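PDB 5LW0: basic helix-loop-helix, putative, expressed from Oryza sativa subsp. japonica, which binds ADP-ribose through its macrodomain and probably acts in ADP-ribosylation-linked repair of DNA interstrand crosslinks. Local coordinates for residues T45-F50 and P198-C203. Sequence-based numbering, arbitrary orientation.
Sequences TADFQF and PMRPDC. With AR6 ([(2R,3S,4R,5R)-5-(6-aminopurin-9-yl)-3,4-dihydroxy-oxolan-2-yl]methyl [hydroxy-[[(2R,3S,4R,5S)-3,4,5-trihydroxyoxolan-2-yl]methoxy]phosphoryl] hydrogen phosphate), chain C.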
loop_
_atom_site.group_PDB
_atom_site.type_symbol
_atom_site.label_atom_id
_atom_site.label_comp_id
_atom_site.label_asym_id
_atom_site.label_seq_id
_atom_site.Cartn_x
_atom_site.Cartn_y
_atom_site.Cartn_z
ATOM N N THR A 45 8.164 -6.621 0.567
ATOM C CA THR A 45 8.487 -7.959 0.045
ATOM C C THR A 45 9.266 -8.029 -1.258
ATOM O O THR A 45 9.445 -9.100 -1.761
ATOM C CB THR A 45 7.252 -8.846 -0.089
ATOM O OG1 THR A 45 6.292 -8.221 -0.910
ATOM C CG2 THR A 45 6.643 -9.100 1.234
ATOM N N ALA A 46 9.686 -6.918 -1.823
ATOM C CA ALA A 46 10.563 -7.016 -3.030
ATOM C C ALA A 46 11.932 -6.420 -2.712
ATOM O O ALA A 46 12.744 -7.107 -2.153
ATOM C CB ALA A 46 9.935 -6.391 -4.244
ATOM N N ASP A 47 12.091 -5.107 -2.894
ATOM C CA ASP A 47 13.377 -4.435 -2.561
ATOM C C ASP A 47 13.809 -4.662 -1.124
ATOM O O ASP A 47 15.027 -4.772 -0.824
ATOM C CB ASP A 47 13.301 -2.899 -2.879
ATOM C CG ASP A 47 13.191 -2.583 -4.410
ATOM O OD1 ASP A 47 13.534 -3.467 -5.234
ATOM O OD2 ASP A 47 12.746 -1.429 -4.789
ATOM N N PHE A 48 12.858 -4.714 -0.181
ATOM C CA PHE A 48 13.182 -4.853 1.236
ATOM C C PHE A 48 13.284 -6.350 1.730
ATOM O O PHE A 48 13.554 -6.611 2.908
ATOM C CB PHE A 48 12.178 -4.076 2.129
ATOM C CG PHE A 48 12.453 -2.550 2.264
ATOM C CD1 PHE A 48 13.555 -1.943 1.667
ATOM C CD2 PHE A 48 11.610 -1.758 3.011
ATOM C CE1 PHE A 48 13.765 -0.555 1.768
ATOM C CE2 PHE A 48 11.863 -0.387 3.167
ATOM C CZ PHE A 48 12.922 0.207 2.508
ATOM N N GLN A 49 13.024 -7.286 0.820
ATOM C CA GLN A 49 13.327 -8.720 1.007
ATOM C C GLN A 49 12.707 -9.346 2.241
ATOM O O GLN A 49 13.191 -10.376 2.772
ATOM C CB GLN A 49 14.853 -8.929 1.026
ATOM C CG GLN A 49 15.445 -8.533 -0.288
ATOM C CD GLN A 49 16.958 -8.757 -0.371
ATOM O OE1 GLN A 49 17.644 -8.953 0.628
ATOM N NE2 GLN A 49 17.473 -8.606 -1.571
ATOM N N PHE A 50 11.520 -8.867 2.614
ATOM C CA PHE A 50 10.804 -9.497 3.685
ATOM C C PHE A 50 10.207 -10.809 3.264
ATOM O O PHE A 50 9.577 -10.908 2.238
ATOM C CB PHE A 50 9.745 -8.535 4.204
ATOM C CG PHE A 50 9.200 -8.865 5.556
ATOM C CD1 PHE A 50 8.263 -9.832 5.745
ATOM C CD2 PHE A 50 9.578 -8.106 6.673
ATOM C CE1 PHE A 50 7.712 -10.064 7.012
ATOM C CE2 PHE A 50 9.058 -8.345 7.915
ATOM C CZ PHE A 50 8.099 -9.325 8.100
ATOM N N PRO A 198 20.240 -6.081 3.368
ATOM C CA PRO A 198 21.395 -5.469 4.074
ATOM C C PRO A 198 22.010 -4.288 3.319
ATOM O O PRO A 198 22.799 -3.540 3.886
ATOM C CB PRO A 198 22.398 -6.650 4.202
ATOM C CG PRO A 198 21.953 -7.656 3.201
ATOM C CD PRO A 198 20.452 -7.504 3.055
ATOM N N MET A 199 21.595 -4.099 2.082
ATOM C CA MET A 199 22.034 -2.973 1.281
ATOM C C MET A 199 21.049 -1.780 1.318
ATOM O O MET A 199 21.090 -0.913 0.439
ATOM C CB MET A 199 22.243 -3.422 -0.155
ATOM C CG MET A 199 23.446 -4.337 -0.326
ATOM S SD MET A 199 23.282 -5.512 -1.707
ATOM C CE MET A 199 22.786 -4.489 -3.108
ATOM N N ARG A 200 20.218 -1.720 2.366
ATOM C CA ARG A 200 19.288 -0.638 2.544
ATOM C C ARG A 200 19.291 -0.178 3.983
ATOM O O ARG A 200 19.671 -0.938 4.892
ATOM C CB ARG A 200 17.860 -1.077 2.179
ATOM C CG ARG A 200 17.658 -1.605 0.782
ATOM C CD ARG A 200 17.834 -0.523 -0.240
ATOM N NE ARG A 200 17.375 -0.969 -1.528
ATOM C CZ ARG A 200 16.240 -0.577 -2.099
ATOM N NH1 ARG A 200 15.435 0.300 -1.495
ATOM N NH2 ARG A 200 15.911 -1.058 -3.281
ATOM N N PRO A 201 18.805 1.059 4.215
ATOM C CA PRO A 201 18.864 1.665 5.543
ATOM C C PRO A 201 18.042 0.899 6.570
ATOM O O PRO A 201 17.045 0.256 6.213
ATOM C CB PRO A 201 18.271 3.091 5.332
ATOM C CG PRO A 201 18.274 3.326 3.845
ATOM C CD PRO A 201 18.315 1.997 3.167
ATOM N N ASP A 202 18.457 0.981 7.826
ATOM C CA ASP A 202 17.775 0.343 8.911
ATOM C C ASP A 202 17.492 -1.141 8.573
ATOM O O ASP A 202 16.399 -1.599 8.844
ATOM C CB ASP A 202 16.436 1.063 9.242
ATOM C CG ASP A 202 16.608 2.563 9.645
ATOM O OD1 ASP A 202 17.593 3.240 9.247
ATOM O OD2 ASP A 202 15.692 3.067 10.336
ATOM N N CYS A 203 18.472 -1.882 8.017
ATOM C CA CYS A 203 18.317 -3.388 7.865
ATOM C C CYS A 203 18.147 -4.034 9.228
ATOM O O CYS A 203 18.877 -3.696 10.181
ATOM C CB CYS A 203 19.502 -4.042 7.135
ATOM S SG CYS A 203 19.373 -5.867 6.935
HETATM N N1 AR6 C . 1.943 -2.001 -9.409
HETATM C C2 AR6 C . 1.651 -2.908 -8.453
HETATM N N3 AR6 C . 2.556 -3.536 -7.727
HETATM C C4 AR6 C . 3.889 -3.288 -7.914
HETATM C C5 AR6 C . 4.312 -2.319 -8.879
HETATM C C6 AR6 C . 3.251 -1.650 -9.651
HETATM N N6 AR6 C . 3.510 -0.735 -10.554
HETATM N N7 AR6 C . 5.726 -2.278 -8.833
HETATM C C8 AR6 C . 6.100 -3.131 -7.852
HETATM N N9 AR6 C . 4.997 -3.742 -7.283
HETATM P PA AR6 C . 8.784 -2.645 -3.628
HETATM P PB AR6 C . 9.531 -2.679 -0.745
HETATM C "C1'" AR6 C . 4.939 -4.633 -6.144
HETATM O O1A AR6 C . 10.183 -3.222 -3.931
HETATM O O1B AR6 C . 9.987 -4.117 -0.781
HETATM C C1D AR6 C . 11.308 1.292 -3.345
HETATM O O1D AR6 C . 11.866 1.632 -4.596
HETATM C "C2'" AR6 C . 6.060 -5.650 -5.975
HETATM O "O2'" AR6 C . 5.952 -6.777 -6.898
HETATM O O2A AR6 C . 8.270 -1.509 -4.428
HETATM O O2B AR6 C . 8.734 -2.177 0.423
HETATM C C2D AR6 C . 11.573 2.449 -2.336
HETATM O O2D AR6 C . 12.474 3.476 -2.918
HETATM C "C3'" AR6 C . 5.922 -5.986 -4.511
HETATM O "O3'" AR6 C . 4.929 -7.023 -4.283
HETATM O O3A AR6 C . 8.683 -2.243 -2.054
HETATM C C3D AR6 C . 12.171 1.786 -1.126
HETATM O O3D AR6 C . 13.584 2.141 -1.135
HETATM C "C4'" AR6 C . 5.445 -4.664 -3.879
HETATM O "O4'" AR6 C . 5.067 -3.819 -4.942
HETATM C C4D AR6 C . 11.976 0.268 -1.353
HETATM O O4D AR6 C . 11.824 0.042 -2.774
HETATM C "C5'" AR6 C . 6.498 -3.968 -3.052
HETATM O "O5'" AR6 C . 7.768 -3.928 -3.732
HETATM C C5D AR6 C . 10.727 -0.327 -0.712
HETATM O O5D AR6 C . 10.853 -1.759 -0.867
#
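R200 runs past F48 to D47, and its side chain carries most of this contact. CB and CG lie beside the F48 ring, 4.1 and 4.2 Å from CE1. A bend at CG (chi2 -68°) then turns the chain toward the ligand and D47. CZ lies 3.8 Å from D47 CB, and at the tip the two terminal guanidinium nitrogens take different partners. NH1 gives a weak, bent hydrogen bond of 2.6 Å to AR6 O3D, on the distal ribose, near the guanidinium plane. NH2 sits against CB of D47 and makes a long salt bridge, 3.5 Å, to its OD2, the two flat groups turned 44° apart. That same OD2 comes close, 2.7 Å, to the ring ether oxygen AR6 O4D, an approach without a hydrogen bond. The F48 ring, 78° from the guanidinium plane, puts one face under AR6 C5D. Behind these side chains the A46-Q49 type I turn grips the diphosphate: AR6 O1B accepts from A46 N and from F48 N, and AR6 O1A accepts from D47 N. Turn and arginine line the diphosphate and distal-ribose part of the macrodomain pocket. The turn lies between strand 37-40 and helix 52-69, and R200 comes from the surface loop joining strand 187-192 to helix 208-230.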